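Local coordinates for protein prepilin (Salmonella typhi, PDB 3FHV) that is the type IVb pilin PilS, the probable building block of adhesive pili, and interacts with the cystic fibrosis transmembrane conductance regulator (CFTR), at residues E10-Q15 and I104-M108. Sequence-based numbering, arbitrary orientation.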
loop_
_atom_site.group_PDB
_atom_site.type_symbol
_atom_site.label_atom_id
_atom_site.label_comp_id
_atom_site.label_asym_id
_atom_site.label_seq_id
_atom_site.Cartn_x
_atom_site.Cartn_y
_atom_site.Cartn_z
ATOM N N GLU A 10 -10.158 -3.783 6.387
ATOM C CA GLU A 10 -9.525 -3.503 7.662
ATOM C C GLU A 10 -8.257 -4.330 7.854
ATOM O O GLU A 10 -7.211 -3.801 8.247
ATOM C CB GLU A 10 -10.520 -3.773 8.797
ATOM C CG GLU A 10 -11.729 -2.823 8.833
ATOM C CD GLU A 10 -12.684 -2.987 7.642
ATOM O OE1 GLU A 10 -12.778 -4.099 7.080
ATOM O OE2 GLU A 10 -13.361 -2.001 7.281
ATOM N N LEU A 11 -8.347 -5.625 7.565
ATOM C CA LEU A 11 -7.207 -6.523 7.710
ATOM C C LEU A 11 -6.062 -6.075 6.803
ATOM O O LEU A 11 -4.906 -5.987 7.222
ATOM C CB LEU A 11 -7.620 -7.951 7.358
ATOM C CG LEU A 11 -6.565 -9.034 7.587
ATOM C CD1 LEU A 11 -6.285 -9.189 9.076
ATOM C CD2 LEU A 11 -7.065 -10.349 7.013
ATOM N N THR A 12 -6.397 -5.784 5.554
ATOM C CA THR A 12 -5.407 -5.337 4.589
ATOM C C THR A 12 -4.787 -4.009 5.024
ATOM O O THR A 12 -3.592 -3.772 4.807
ATOM C CB THR A 12 -6.047 -5.175 3.195
ATOM O OG1 THR A 12 -6.582 -6.439 2.785
ATOM C CG2 THR A 12 -5.005 -4.703 2.163
ATOM N N ASN A 13 -5.595 -3.149 5.639
ATOM C CA ASN A 13 -5.103 -1.849 6.090
ATOM C C ASN A 13 -4.049 -1.994 7.175
ATOM O O ASN A 13 -3.011 -1.337 7.124
ATOM C CB ASN A 13 -6.254 -0.959 6.598
ATOM C CG ASN A 13 -6.992 -0.255 5.468
ATOM O OD1 ASN A 13 -6.430 -0.028 4.398
ATOM N ND2 ASN A 13 -8.243 0.119 5.715
ATOM N N TYR A 14 -4.304 -2.856 8.157
ATOM C CA TYR A 14 -3.334 -3.043 9.230
ATOM C C TYR A 14 -2.076 -3.728 8.714
ATOM O O TYR A 14 -0.971 -3.388 9.115
ATOM C CB TYR A 14 -3.941 -3.868 10.373
ATOM C CG TYR A 14 -5.144 -3.201 11.000
ATOM C CD1 TYR A 14 -5.091 -1.864 11.405
ATOM C CD2 TYR A 14 -6.346 -3.887 11.144
ATOM C CE1 TYR A 14 -6.220 -1.224 11.930
ATOM C CE2 TYR A 14 -7.471 -3.261 11.665
ATOM C CZ TYR A 14 -7.404 -1.933 12.048
ATOM O OH TYR A 14 -8.526 -1.305 12.524
ATOM N N GLN A 15 -2.245 -4.693 7.819
ATOM C CA GLN A 15 -1.096 -5.413 7.292
ATOM C C GLN A 15 -0.188 -4.494 6.485
ATOM O O GLN A 15 1.038 -4.521 6.655
ATOM C CB GLN A 15 -1.562 -6.613 6.452
ATOM C CG GLN A 15 -2.131 -7.748 7.305
ATOM C CD GLN A 15 -2.782 -8.846 6.483
ATOM O OE1 GLN A 15 -2.566 -8.941 5.284
ATOM N NE2 GLN A 15 -3.582 -9.687 7.134
ATOM N N ILE A 104 -10.525 -10.009 12.282
ATOM C CA ILE A 104 -9.256 -9.309 12.179
ATOM C C ILE A 104 -8.149 -9.984 12.992
ATOM O O ILE A 104 -7.029 -10.162 12.499
ATOM C CB ILE A 104 -9.395 -7.847 12.637
ATOM C CG1 ILE A 104 -10.376 -7.106 11.713
ATOM C CG2 ILE A 104 -8.032 -7.161 12.616
ATOM C CD1 ILE A 104 -10.793 -5.734 12.247
ATOM N N SER A 105 -8.451 -10.361 14.230
ATOM C CA SER A 105 -7.437 -10.995 15.057
ATOM C C SER A 105 -6.991 -12.324 14.449
ATOM O O SER A 105 -5.793 -12.603 14.382
ATOM C CB SER A 105 -7.948 -11.200 16.496
ATOM O OG SER A 105 -9.050 -12.084 16.534
ATOM N N THR A 106 -7.938 -13.139 13.988
ATOM C CA THR A 106 -7.555 -14.415 13.395
ATOM C C THR A 106 -6.842 -14.195 12.068
ATOM O O THR A 106 -5.891 -14.904 11.740
ATOM C CB THR A 106 -8.766 -15.352 13.193
ATOM O OG1 THR A 106 -9.753 -14.718 12.367
ATOM C CG2 THR A 106 -9.380 -15.700 14.543
ATOM N N GLY A 107 -7.290 -13.200 11.314
ATOM C CA GLY A 107 -6.655 -12.907 10.039
ATOM C C GLY A 107 -5.196 -12.501 10.194
ATOM O O GLY A 107 -4.335 -12.944 9.425
ATOM N N MET A 108 -4.913 -11.661 11.187
ATOM C CA MET A 108 -3.546 -11.203 11.432
ATOM C C MET A 108 -2.688 -12.377 11.908
ATOM O O MET A 108 -1.489 -12.432 11.631
ATOM C CB MET A 108 -3.527 -10.076 12.477
ATOM C CG MET A 108 -4.210 -8.767 12.037
ATOM S SD MET A 108 -3.478 -7.945 10.583
ATOM C CE MET A 108 -1.958 -7.333 11.290
#
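The ring of Tyr14 meets Ile104 along its CD2–CE2 side, where the methyl CG2 of Ile104 stands 4.0 Å from Tyr14 CD2. The two side chains lie roughly at right angles, and Ile104 CD1 continues past CE2 to touch Glu10, coming 4.0 Å from Glu10 CB. Phe152 also meets the tyrosine ring, with the planes inclined at about 50°, while the phenol OH is hydrogen-bonded to Thr93 and so is satisfied at the sheet. A second flat group, the amide of Gln15, turns its NE2 toward the opposite helix but makes no hydrogen bond there: it sits 4.1 Å from Gly107 O. The aliphatic part of Gln15 does the touching, with CG 3.5 Å from Met108 SD. Met108 is bent at both chi2 and chi3, so that its sulfur touches both Gln15 CG and Leu11 CD1, from directions about a right angle apart, and its CE goes on to Tyr14 CB.

This is the type IV pilin head: the N-terminal helix 8-25 lies against the antiparallel sheet, and helix 98-111, which carries Cys101 of the disulfide with Cys138, packs beside it. Phe152 of strand 148-154 touches both helices, through Tyr14, Ile104 and Met108. The short helical segments have their axes 9.9 Å apart at closest approach, inclined by 49°.

Leu11 carries the side of the contact away from Tyr14. Leu11 CD1 presses on the backbone turn of the other helix, 3.6 Å from Ile104 O. That carbonyl oxygen is already engaged within its own helix, by Met108 N. The same methyl, Leu11 CD1, lies 3.4 Å from Met108 SD. The second methyl, Leu11 CD2, lies 4.0 Å from Gly107 CA, where the glycine presents bare backbone to the leucine.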